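DUF3120 domain-containing protein (Bordetella pertussis, PDB 6RGN) is probably a type III secretion effector whose N-terminal helical domain, the part described here, targets it to membranes, probably through the phosphoinositide PIP2. Local coordinates at residues S51-L54 with N58-E61; E61-V66 with D84-Q89; D101-L106 with T129-Y134; N107-E110 with E116-K119. All coordinates share one frame; numbering follows the deposited sequence.

Contact 1. Residues S51-L54 with N58-E61; sequences SMRL and NNDE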
loop_
_atom_site.group_PDB
_atom_site.type_symbol
_atom_site.label_atom_id
_atom_site.label_comp_id
_atom_site.label_asym_id
_atom_site.label_seq_id
_atom_site.Cartn_x
_atom_site.Cartn_y
_atom_site.Cartn_z
ATOM N N SER A 51 10.452 -1.327 -7.582
ATOM C CA SER A 51 9.258 -0.924 -6.795
ATOM C C SER A 51 8.366 -2.148 -6.576
ATOM O O SER A 51 7.760 -2.219 -5.474
ATOM C CB SER A 51 8.402 0.208 -7.446
ATOM O OG SER A 51 7.827 -0.235 -8.699
ATOM N N MET A 52 8.253 -3.014 -7.598
ATOM C CA MET A 52 7.345 -4.186 -7.542
ATOM C C MET A 52 7.647 -5.078 -6.325
ATOM O O MET A 52 6.731 -5.831 -5.936
ATOM C CB MET A 52 7.404 -5.008 -8.826
ATOM C CG MET A 52 6.707 -4.297 -9.941
ATOM S SD MET A 52 6.754 -5.094 -11.508
ATOM C CE MET A 52 5.299 -6.132 -11.399
ATOM N N ARG A 53 8.842 -5.009 -5.724
ATOM C CA ARG A 53 9.129 -5.878 -4.549
ATOM C C ARG A 53 8.114 -5.536 -3.457
ATOM O O ARG A 53 7.761 -6.433 -2.722
ATOM C CB ARG A 53 10.569 -5.772 -4.041
ATOM C CG ARG A 53 10.846 -4.497 -3.264
ATOM C CD ARG A 53 12.330 -4.283 -2.971
ATOM N NE ARG A 53 12.333 -3.141 -2.070
ATOM C CZ ARG A 53 12.201 -1.874 -2.443
ATOM N NH1 ARG A 53 12.084 -1.550 -3.725
ATOM N NH2 ARG A 53 12.157 -0.919 -1.530
ATOM N N LEU A 54 7.590 -4.310 -3.428
ATOM C CA LEU A 54 6.728 -3.849 -2.335
ATOM C C LEU A 54 5.377 -4.578 -2.317
ATOM O O LEU A 54 4.742 -4.581 -1.220
ATOM C CB LEU A 54 6.546 -2.336 -2.393
ATOM C CG LEU A 54 7.764 -1.514 -1.981
ATOM C CD1 LEU A 54 7.443 -0.037 -2.073
ATOM C CD2 LEU A 54 8.232 -1.867 -0.570
ATOM N N ASN A 58 5.346 -12.073 -0.136
ATOM C CA ASN A 58 6.076 -12.200 1.135
ATOM C C ASN A 58 6.643 -10.876 1.664
ATOM O O ASN A 58 7.137 -10.920 2.762
ATOM C CB ASN A 58 7.193 -13.237 1.000
ATOM C CG ASN A 58 6.610 -14.624 0.904
ATOM O OD1 ASN A 58 5.415 -14.801 1.226
ATOM N ND2 ASN A 58 7.387 -15.598 0.416
ATOM N N ASN A 59 6.639 -9.791 0.902
ATOM C CA ASN A 59 7.346 -8.534 1.254
ATOM C C ASN A 59 6.586 -7.801 2.377
ATOM O O ASN A 59 5.365 -7.737 2.313
ATOM C CB ASN A 59 7.469 -7.630 0.034
ATOM C CG ASN A 59 8.516 -6.564 0.218
ATOM O OD1 ASN A 59 8.242 -5.484 0.736
ATOM N ND2 ASN A 59 9.717 -6.851 -0.251
ATOM N N ASP A 60 7.276 -7.354 3.415
ATOM C CA ASP A 60 6.683 -6.617 4.563
ATOM C C ASP A 60 7.266 -5.185 4.661
ATOM O O ASP A 60 7.037 -4.525 5.677
ATOM C CB ASP A 60 6.913 -7.418 5.844
ATOM C CG ASP A 60 6.159 -8.745 5.878
ATOM O OD1 ASP A 60 5.031 -8.784 5.394
ATOM O OD2 ASP A 60 6.733 -9.720 6.340
ATOM N N GLU A 61 8.035 -4.720 3.671
ATOM C CA GLU A 61 8.720 -3.405 3.796
ATOM C C GLU A 61 7.713 -2.264 3.930
ATOM O O GLU A 61 7.875 -1.398 4.828
ATOM C CB GLU A 61 9.638 -3.138 2.600
ATOM C CG GLU A 61 10.844 -4.024 2.548
ATOM C CD GLU A 61 11.643 -3.792 1.268
ATOM O OE1 GLU A 61 12.032 -2.617 1.034
ATOM O OE2 GLU A 61 11.844 -4.766 0.502
HETATM O O HOH W 1 6.016 -4.377 1.133
#
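Arg53 turns its CG between its own backbone N and carbonyl carbon (chi1 75°). The chain then runs extended to NE and meets Glu61, whose CG stands beside the backbone N and whose chain is also extended. The result is a side-on salt bridge next to an Asx turn, just before helix 61-65. Arg53 NE bonds to Glu61 OE2 at 3.1 Å, and Arg53 NH2 bonds to Glu61 OE1, also at 3.1 Å. Both oxygens are met on their syn sides and lie near the guanidinium plane. The two flat groups are not coplanar: their planes are 37° apart. Arg53 has a second acidic partner, Glu126 of helix 124-140, through NH1.

Asn59 ties the acid to the turn. Its OD1 accepts from Glu61 N at 3.0 Å, with the donor above the carbonyl plane, which makes the Asx turn. Its ND2 gives a fairly straight bond (164°) to Glu61 OE2. That oxygen therefore has two donors, Arg53 NE and Asn59 ND2, and both reach it from the same face of the carboxylate. This should fix the rotation of the carboxylate and probably favours its charged form.

Beside the salt bridge, Leu54 CD2 packs on Glu61 CB at 3.7 Å. The same methyl lies over one face of the Arg53 guanidinium, toward its rim. A water bridges the Leu54 carbonyl and the Asn59 amide oxygen. Its distance to Asn59 OD1 is unusually short and so doubtful, but it donates to Leu54 O at 2.7 Å.

Contact 2. Residues E61-V66 with D84-Q89; sequences EFVRSV and DVRQFQ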
loop_
_atom_site.group_PDB
_atom_site.type_symbol
_atom_site.label_atom_id
_atom_site.label_comp_id
_atom_site.label_asym_id
_atom_site.label_seq_id
_atom_site.Cartn_x
_atom_site.Cartn_y
_atom_site.Cartn_z
ATOM N N GLU A 61 8.035 -4.720 3.671
ATOM C CA GLU A 61 8.720 -3.405 3.796
ATOM C C GLU A 61 7.713 -2.264 3.930
ATOM O O GLU A 61 7.875 -1.398 4.828
ATOM C CB GLU A 61 9.638 -3.138 2.600
ATOM C CG GLU A 61 10.844 -4.024 2.548
ATOM C CD GLU A 61 11.643 -3.792 1.268
ATOM O OE1 GLU A 61 12.032 -2.617 1.034
ATOM O OE2 GLU A 61 11.844 -4.766 0.502
ATOM N N PHE A 62 6.656 -2.258 3.150
ATOM C CA PHE A 62 5.651 -1.176 3.224
ATOM C C PHE A 62 5.004 -1.152 4.615
ATOM O O PHE A 62 5.041 -0.079 5.312
ATOM C CB PHE A 62 4.542 -1.252 2.175
ATOM C CG PHE A 62 3.673 -0.027 2.307
ATOM C CD1 PHE A 62 4.184 1.212 1.978
ATOM C CD2 PHE A 62 2.428 -0.074 2.908
ATOM C CE1 PHE A 62 3.426 2.362 2.086
ATOM C CE2 PHE A 62 1.670 1.084 3.078
ATOM C CZ PHE A 62 2.204 2.316 2.714
ATOM N N VAL A 63 4.439 -2.276 5.050
ATOM C CA VAL A 63 3.812 -2.308 6.407
ATOM C C VAL A 63 4.863 -1.980 7.479
ATOM O O VAL A 63 4.491 -1.395 8.527
ATOM C CB VAL A 63 3.058 -3.635 6.685
ATOM C CG1 VAL A 63 2.518 -3.680 8.094
ATOM C CG2 VAL A 63 1.867 -3.777 5.730
ATOM N N ARG A 64 6.114 -2.391 7.369
ATOM C CA ARG A 64 7.105 -1.957 8.409
ATOM C C ARG A 64 7.229 -0.419 8.398
ATOM O O ARG A 64 7.526 0.159 9.467
ATOM C CB ARG A 64 8.475 -2.640 8.253
ATOM C CG ARG A 64 8.468 -4.082 8.752
ATOM C CD ARG A 64 9.817 -4.796 8.839
ATOM N NE ARG A 64 10.735 -4.406 7.759
ATOM C CZ ARG A 64 10.993 -5.122 6.637
ATOM N NH1 ARG A 64 11.875 -4.654 5.756
ATOM N NH2 ARG A 64 10.390 -6.278 6.405
ATOM N N SER A 65 7.192 0.203 7.222
ATOM C CA SER A 65 7.505 1.647 7.031
ATOM C C SER A 65 6.407 2.502 7.682
ATOM O O SER A 65 6.699 3.644 8.060
ATOM C CB SER A 65 7.672 2.022 5.568
ATOM O OG SER A 65 6.441 2.037 4.888
ATOM N N VAL A 66 5.184 1.961 7.787
ATOM C CA VAL A 66 4.039 2.646 8.439
ATOM C C VAL A 66 3.837 2.185 9.901
ATOM O O VAL A 66 2.792 2.602 10.498
ATOM C CB VAL A 66 2.772 2.506 7.578
ATOM C CG1 VAL A 66 2.998 3.136 6.233
ATOM C CG2 VAL A 66 2.257 1.087 7.349
ATOM N N ASP A 84 -5.439 -3.677 2.811
ATOM C CA ASP A 84 -5.512 -3.776 1.338
ATOM C C ASP A 84 -4.183 -4.241 0.707
ATOM O O ASP A 84 -4.235 -4.944 -0.329
ATOM C CB ASP A 84 -5.928 -2.444 0.761
ATOM C CG ASP A 84 -7.398 -2.096 1.023
ATOM O OD1 ASP A 84 -8.128 -2.946 1.536
ATOM O OD2 ASP A 84 -7.788 -0.952 0.666
ATOM N N VAL A 85 -3.038 -3.786 1.202
ATOM C CA VAL A 85 -1.714 -4.310 0.779
ATOM C C VAL A 85 -1.736 -5.843 0.941
ATOM O O VAL A 85 -1.448 -6.563 -0.043
ATOM C CB VAL A 85 -0.523 -3.701 1.548
ATOM C CG1 VAL A 85 0.742 -4.447 1.157
ATOM C CG2 VAL A 85 -0.399 -2.232 1.229
ATOM N N ARG A 86 -2.105 -6.327 2.118
ATOM C CA ARG A 86 -2.085 -7.789 2.427
ATOM C C ARG A 86 -3.111 -8.567 1.575
ATOM O O ARG A 86 -2.859 -9.752 1.204
ATOM C CB ARG A 86 -2.442 -8.078 3.881
ATOM C CG ARG A 86 -1.594 -7.414 4.959
ATOM C CD ARG A 86 -0.163 -7.348 4.593
ATOM N NE ARG A 86 0.775 -7.410 5.717
ATOM C CZ ARG A 86 2.099 -7.432 5.517
ATOM N NH1 ARG A 86 2.893 -7.506 6.592
ATOM N NH2 ARG A 86 2.584 -7.287 4.241
ATOM N N GLN A 87 -4.270 -7.969 1.327
ATOM C CA GLN A 87 -5.312 -8.647 0.532
ATOM C C GLN A 87 -4.766 -8.792 -0.900
ATOM O O GLN A 87 -4.965 -9.849 -1.494
ATOM C CB GLN A 87 -6.656 -7.900 0.621
ATOM C CG GLN A 87 -7.838 -8.768 0.228
ATOM C CD GLN A 87 -8.125 -9.827 1.263
ATOM O OE1 GLN A 87 -8.313 -9.505 2.430
ATOM N NE2 GLN A 87 -8.150 -11.079 0.856
ATOM N N PHE A 88 -4.194 -7.741 -1.484
ATOM C CA PHE A 88 -3.639 -7.845 -2.850
ATOM C C PHE A 88 -2.588 -8.971 -2.899
ATOM O O PHE A 88 -2.697 -9.832 -3.754
ATOM C CB PHE A 88 -3.194 -6.491 -3.364
ATOM C CG PHE A 88 -2.648 -6.579 -4.760
ATOM C CD1 PHE A 88 -3.455 -6.887 -5.841
ATOM C CD2 PHE A 88 -1.306 -6.399 -4.961
ATOM C CE1 PHE A 88 -2.919 -6.969 -7.108
ATOM C CE2 PHE A 88 -0.767 -6.517 -6.220
ATOM C CZ PHE A 88 -1.578 -6.821 -7.302
ATOM N N GLN A 89 -1.667 -8.993 -1.934
ATOM C CA GLN A 89 -0.590 -10.002 -1.791
ATOM C C GLN A 89 -1.177 -11.399 -1.678
ATOM O O GLN A 89 -0.608 -12.340 -2.281
ATOM C CB GLN A 89 0.226 -9.732 -0.521
ATOM C CG GLN A 89 1.185 -8.579 -0.742
ATOM C CD GLN A 89 1.974 -8.201 0.484
ATOM O OE1 GLN A 89 1.450 -8.217 1.615
ATOM N NE2 GLN A 89 3.269 -7.972 0.286
#
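Val63 sets its CG2 methyl over the centre of one face of the Arg86 guanidinium, 3.6 Å above the plane. This is the tighter part of the contact, although it lies on the partly exposed side. The nearest pair is Val63 CG2 and Arg86 CZ, at 3.7 Å. The two side chains come from opposite directions. The Arg86 chain is bent at chi2 (-38°) and chi3 (-149°), which brings the flat group across to the valine.

The Phe62-Val85 pair is more deeply buried but touches more loosely. Phe62 CD2 meets Val85 CG2 at 3.9 Å, and the methyl approaches the ring obliquely.

The Arg86 side is also polar. Arg86 NH2 bonds to Gln89 OE1 at 3.0 Å, on a lone pair in the carbonyl plane, one turn along its own helix. Its NH1 forms a salt bridge with Asp60. The guanidinium is thus held at its nitrogens while the valine packs on its face.

At the end of the short helix, Ser65 OG donates to Phe62 O at 2.6 Å. The contact lays helix 61-65 against helix 76-90. Phe62 also packs on Val124 and Leu127 of helix 124-140, and Val85 on Leu102 of helix 96-112.

Contact 3. Residues D101-L106 with T129-Y134; sequences DLEVAL and TAIDAY. With NA (sodium ion), chain F.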
loop_
_atom_site.group_PDB
_atom_site.type_symbol
_atom_site.label_atom_id
_atom_site.label_comp_id
_atom_site.label_asym_id
_atom_site.label_seq_id
_atom_site.Cartn_x
_atom_site.Cartn_y
_atom_site.Cartn_z
ATOM N N ASP A 101 -8.534 -0.857 -5.101
ATOM C CA ASP A 101 -8.998 -0.536 -3.735
ATOM C C ASP A 101 -7.823 0.018 -2.945
ATOM O O ASP A 101 -8.051 0.952 -2.124
ATOM C CB ASP A 101 -9.521 -1.746 -2.975
ATOM C CG ASP A 101 -10.727 -2.412 -3.585
ATOM O OD1 ASP A 101 -11.458 -1.741 -4.334
ATOM O OD2 ASP A 101 -10.954 -3.654 -3.258
ATOM N N LEU A 102 -6.644 -0.622 -3.086
ATOM C CA LEU A 102 -5.435 -0.143 -2.395
ATOM C C LEU A 102 -5.110 1.301 -2.808
ATOM O O LEU A 102 -4.771 2.149 -1.953
ATOM C CB LEU A 102 -4.263 -1.069 -2.710
ATOM C CG LEU A 102 -2.940 -0.526 -2.230
ATOM C CD1 LEU A 102 -3.027 -0.217 -0.738
ATOM C CD2 LEU A 102 -1.825 -1.541 -2.532
ATOM N N GLU A 103 -5.211 1.604 -4.078
ATOM C CA GLU A 103 -4.872 2.945 -4.592
ATOM C C GLU A 103 -5.845 3.993 -4.011
ATOM O O GLU A 103 -5.349 5.044 -3.512
ATOM C CB GLU A 103 -4.892 2.896 -6.124
ATOM C CG GLU A 103 -4.309 4.156 -6.695
ATOM C CD GLU A 103 -5.221 5.355 -6.770
ATOM O OE1 GLU A 103 -6.453 5.158 -6.986
ATOM O OE2 GLU A 103 -4.665 6.510 -6.766
ATOM N N VAL A 104 -7.140 3.690 -3.990
ATOM C CA VAL A 104 -8.214 4.560 -3.425
ATOM C C VAL A 104 -7.951 4.749 -1.905
ATOM O O VAL A 104 -8.084 5.888 -1.390
ATOM C CB VAL A 104 -9.586 3.968 -3.798
ATOM C CG1 VAL A 104 -10.720 4.638 -3.077
ATOM C CG2 VAL A 104 -9.840 4.013 -5.314
ATOM N N ALA A 105 -7.555 3.684 -1.219
ATOM C CA ALA A 105 -7.331 3.648 0.241
ATOM C C ALA A 105 -6.129 4.528 0.594
ATOM O O ALA A 105 -6.247 5.295 1.545
ATOM C CB ALA A 105 -7.082 2.251 0.689
ATOM N N LEU A 106 -5.079 4.547 -0.239
ATOM C CA LEU A 106 -3.949 5.503 -0.100
ATOM C C LEU A 106 -4.411 6.950 -0.287
ATOM O O LEU A 106 -4.019 7.802 0.578
ATOM C CB LEU A 106 -2.817 5.152 -1.074
ATOM C CG LEU A 106 -2.094 3.835 -0.824
ATOM C CD1 LEU A 106 -1.269 3.429 -2.055
ATOM C CD2 LEU A 106 -1.151 3.964 0.367
ATOM N N THR A 129 4.143 3.625 -7.273
ATOM C CA THR A 129 4.912 3.248 -8.471
ATOM C C THR A 129 4.709 1.729 -8.638
ATOM O O THR A 129 4.505 1.280 -9.764
ATOM C CB THR A 129 6.377 3.725 -8.373
ATOM O OG1 THR A 129 6.466 5.154 -8.345
ATOM C CG2 THR A 129 7.236 3.159 -9.472
ATOM N N ALA A 130 4.679 0.939 -7.536
ATOM C CA ALA A 130 4.533 -0.537 -7.646
ATOM C C ALA A 130 3.138 -0.884 -8.164
ATOM O O ALA A 130 3.030 -1.808 -9.051
ATOM C CB ALA A 130 4.813 -1.283 -6.368
ATOM N N ILE A 131 2.121 -0.258 -7.574
ATOM C CA ILE A 131 0.715 -0.329 -8.038
ATOM C C ILE A 131 0.638 -0.149 -9.571
ATOM O O ILE A 131 0.003 -0.976 -10.232
ATOM C CB ILE A 131 -0.143 0.686 -7.276
ATOM C CG1 ILE A 131 -0.250 0.318 -5.787
ATOM C CG2 ILE A 131 -1.517 0.843 -7.906
ATOM C CD1 ILE A 131 -0.977 1.348 -4.978
ATOM N N ASP A 132 1.232 0.905 -10.143
ATOM C CA ASP A 132 1.162 1.208 -11.590
ATOM C C ASP A 132 1.798 0.059 -12.386
ATOM O O ASP A 132 1.273 -0.295 -13.458
ATOM C CB ASP A 132 1.899 2.502 -11.936
ATOM C CG ASP A 132 1.068 3.734 -11.567
ATOM O OD1 ASP A 132 -0.166 3.579 -11.481
ATOM O OD2 ASP A 132 1.670 4.822 -11.371
ATOM N N ALA A 133 2.887 -0.513 -11.873
ATOM C CA ALA A 133 3.626 -1.591 -12.571
ATOM C C ALA A 133 2.765 -2.874 -12.596
ATOM O O ALA A 133 2.771 -3.612 -13.596
ATOM C CB ALA A 133 4.952 -1.844 -11.861
ATOM N N TYR A 134 2.159 -3.220 -11.471
ATOM C CA TYR A 134 1.230 -4.376 -11.420
ATOM C C TYR A 134 -0.023 -4.059 -12.217
ATOM O O TYR A 134 -0.506 -4.956 -12.897
ATOM C CB TYR A 134 0.821 -4.758 -9.996
ATOM C CG TYR A 134 1.890 -5.551 -9.326
ATOM C CD1 TYR A 134 2.016 -6.912 -9.523
ATOM C CD2 TYR A 134 2.712 -4.928 -8.411
ATOM C CE1 TYR A 134 2.999 -7.636 -8.858
ATOM C CE2 TYR A 134 3.738 -5.620 -7.811
ATOM C CZ TYR A 134 3.853 -6.971 -7.989
ATOM O OH TYR A 134 4.832 -7.607 -7.271
HETATM NA NA NA F . -2.021 7.414 -7.125
HETATM O O HOH W 2 -2.620 6.444 -4.581
#
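Leu102 is the first residue of its segment to meet the other helix. Its CG lies 3.9 Å from Ile131 CD1, and its CD2 also touches that methyl. The two side chains cross at a slant. The leucine CG is opposite its backbone N (chi1 170°), which carries the branch into the interface between the helices. Leu102 packs on Asp84 and Val85 of helix 76-90 as well.

Glu103 follows and has the CA nearest to Ile131 CA, at 7.3 Å. Its CB faces Ile131 CG2 at 4.3 Å, but a bend at chi2 (-81°) turns the carboxylate away from the isoleucine. Glu103 OE2 then binds the sodium ion at 2.8 Å. A water also binds the ion, and Asn107 ND2 donates to OE2.

This is antiparallel packing in an all-helical domain. The axes of the two segments approach to 10.8 Å, with 157° between their directions. Ile131 reaches across the interface, and it also packs on Leu99 one turn earlier in helix 96-112.

Leu106 comes one turn after Leu102. It reaches Ile131 tip to tip, CD1 to CD1, at 3.6 Å. Its other neighbours include Val81 of helix 76-90 and Leu127 of helix 124-140.

Contact 4. Residues N107-E110 with E116-K119; sequences NHWE and EFAK. With SO4 (sulfate ion), chain E; SO4 (sulfate ion), chain B; SO4 (sulfate ion), chain D.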
loop_
_atom_site.group_PDB
_atom_site.type_symbol
_atom_site.label_atom_id
_atom_site.label_comp_id
_atom_site.label_asym_id
_atom_site.label_seq_id
_atom_site.Cartn_x
_atom_site.Cartn_y
_atom_site.Cartn_z
ATOM N N ASN A 107 -5.283 7.255 -1.273
ATOM C CA ASN A 107 -5.834 8.616 -1.434
ATOM C C ASN A 107 -6.660 8.992 -0.194
ATOM O O ASN A 107 -6.497 10.123 0.307
ATOM C CB ASN A 107 -6.710 8.703 -2.670
ATOM C CG ASN A 107 -5.932 8.376 -3.947
ATOM O OD1 ASN A 107 -4.701 8.492 -3.965
ATOM N ND2 ASN A 107 -6.643 8.091 -5.028
ATOM N N HIS A 108 -7.528 8.080 0.291
ATOM C CA HIS A 108 -8.343 8.359 1.500
ATOM C C HIS A 108 -7.430 8.678 2.692
ATOM O O HIS A 108 -7.787 9.568 3.483
ATOM C CB HIS A 108 -9.284 7.217 1.814
ATOM C CG HIS A 108 -10.013 7.441 3.106
ATOM N ND1 HIS A 108 -10.953 8.455 3.248
ATOM C CD2 HIS A 108 -10.001 6.777 4.293
ATOM C CE1 HIS A 108 -11.428 8.463 4.488
ATOM N NE2 HIS A 108 -10.885 7.444 5.136
ATOM N N TRP A 109 -6.356 7.917 2.870
ATOM C CA TRP A 109 -5.408 8.134 3.995
ATOM C C TRP A 109 -4.760 9.524 3.863
ATOM O O TRP A 109 -4.688 10.254 4.874
ATOM C CB TRP A 109 -4.393 6.992 4.039
ATOM C CG TRP A 109 -3.404 7.081 5.160
ATOM C CD1 TRP A 109 -3.606 7.613 6.399
ATOM C CD2 TRP A 109 -2.013 6.764 5.072
ATOM N NE1 TRP A 109 -2.454 7.597 7.123
ATOM C CE2 TRP A 109 -1.442 7.109 6.321
ATOM C CE3 TRP A 109 -1.208 6.189 4.081
ATOM C CZ2 TRP A 109 -0.103 6.875 6.597
ATOM C CZ3 TRP A 109 0.112 5.965 4.360
ATOM C CH2 TRP A 109 0.660 6.299 5.605
ATOM N N GLU A 110 -4.261 9.847 2.654
ATOM C CA GLU A 110 -3.618 11.150 2.385
ATOM C C GLU A 110 -4.603 12.287 2.612
ATOM O O GLU A 110 -4.163 13.277 3.166
ATOM C CB GLU A 110 -3.012 11.193 0.998
ATOM C CG GLU A 110 -2.149 12.431 0.712
ATOM C CD GLU A 110 -1.515 12.319 -0.686
ATOM O OE1 GLU A 110 -1.840 11.325 -1.413
ATOM O OE2 GLU A 110 -0.662 13.176 -1.027
ATOM N N GLU A 116 -0.471 12.119 10.049
ATOM C CA GLU A 116 -0.012 10.693 10.057
ATOM C C GLU A 116 0.608 10.338 8.707
ATOM O O GLU A 116 1.662 9.646 8.698
ATOM C CB GLU A 116 -1.189 9.750 10.307
ATOM C CG GLU A 116 -0.844 8.300 10.624
ATOM C CD GLU A 116 -2.121 7.453 10.756
ATOM O OE1 GLU A 116 -2.914 7.460 9.794
ATOM O OE2 GLU A 116 -2.296 6.735 11.767
ATOM N N PHE A 117 -0.033 10.793 7.627
ATOM C CA PHE A 117 0.469 10.580 6.240
ATOM C C PHE A 117 1.883 11.166 6.065
ATOM O O PHE A 117 2.831 10.522 5.541
ATOM C CB PHE A 117 -0.571 11.105 5.267
ATOM C CG PHE A 117 -0.106 10.793 3.869
ATOM C CD1 PHE A 117 0.805 11.635 3.220
ATOM C CD2 PHE A 117 -0.433 9.581 3.290
ATOM C CE1 PHE A 117 1.251 11.322 1.945
ATOM C CE2 PHE A 117 -0.007 9.288 1.995
ATOM C CZ PHE A 117 0.898 10.110 1.376
ATOM N N ALA A 118 2.052 12.432 6.480
ATOM C CA ALA A 118 3.316 13.167 6.329
ATOM C C ALA A 118 4.363 12.442 7.178
ATOM O O ALA A 118 5.553 12.370 6.810
ATOM C CB ALA A 118 3.180 14.606 6.751
ATOM N N LYS A 119 3.928 11.907 8.320
ATOM C CA LYS A 119 4.901 11.283 9.232
ATOM C C LYS A 119 5.257 9.874 8.784
ATOM O O LYS A 119 6.459 9.566 8.790
ATOM C CB LYS A 119 4.283 11.289 10.617
ATOM C CG LYS A 119 5.136 10.699 11.704
ATOM C CD LYS A 119 4.478 10.990 13.050
ATOM C CE LYS A 119 4.906 10.092 14.163
ATOM N NZ LYS A 119 4.456 8.728 13.835
HETATM S S SO4 E . 1.125 9.296 14.159
HETATM O O1 SO4 E . 0.219 8.328 14.749
HETATM O O2 SO4 E . 1.851 8.723 13.111
HETATM O O3 SO4 E . 0.357 10.386 13.666
HETATM O O4 SO4 E . 2.035 9.749 15.184
HETATM S S SO4 B . 7.072 6.910 15.383
HETATM O O1 SO4 B . 7.538 6.090 16.481
HETATM O O2 SO4 B . 7.598 6.382 14.135
HETATM O O3 SO4 B . 5.627 6.879 15.329
HETATM O O4 SO4 B . 7.519 8.289 15.579
HETATM S S SO4 D . -4.196 14.052 11.249
HETATM O O1 SO4 D . -4.200 14.042 12.699
HETATM O O2 SO4 D . -3.458 12.843 10.861
HETATM O O3 SO4 D . -5.538 13.983 10.782
HETATM O O4 SO4 D . -3.605 15.207 10.779
#
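The Trp109 ring has Phe117 CD2 over one face, 3.5 Å above the plane and toward the rim. At its NE1 edge, tilted somewhat from the ring plane, lies Glu116 OE1. The Phe117 ring has Glu110 CG over the centre of one face and Trp109 CE3 at its edge. The aromatic pair is edge-to-face: the edge of Phe117 points at the six-membered ring of Trp109. Their centroids are 4.9 Å apart and their planes meet at 67°.

Glu110 makes a CH-pi contact with Phe117. Its CG lies 3.8 Å from the ring centroid, almost on the ring normal. The extended chain continues across the ring and lays the carboxylate nearly parallel to it (planes 6° apart). Glu110 OE1 has its own partner, Arg128, in a salt bridge.

Trp109 NE1 donates to Glu116 OE1 at 2.7 Å with an angle of 142°. The acid is met on its anti side. Ser75 OG also bonds to OE1, so this oxygen joins the indole to the loop before helix 76-90.

These side chains pack at the turn between two consecutive helices, 96-112 and 114-120, of the all-helical domain. Trp109 and Phe117 both pack on Val124 as well.

Sulfate ions, probably from the crystallisation liquor, sit at the N-terminal end of helix 114-120 and beside Lys119. Glu116 N donates to the one at the helix start. The Lys119 chain bends at its last torsion, and its NZ holds two others, at 2.6 Å from O3 of one and 2.7 Å from O2 of the other. Arg120 and His72 hold sulfate nearby, as do Ser68 and Arg70.

Overall arrangement
Contact 3 is the most buried of the four and is apolar, apart from a glutamate that turns out to a sodium ion. Contact 2 is half core and half surface: its phenylalanine faces inward and its arginine lies toward the partly exposed surface. Contacts 1 and 4 lie on opposite sides of the chain's centre, about 20 Å apart between centres. Contact 1 relies on charge and water, contact 4 on aromatic rings and an indole-carboxylate bond. Contacts 1 and 2 share Glu61 and are joined by the Asp60-Arg86 salt bridge. Contacts 3 and 4 both use helix 96-112, and contact 4 is nested inside the loop closed by contact 3. Tyr134 links contact 3 to contact 1 through Met52 O.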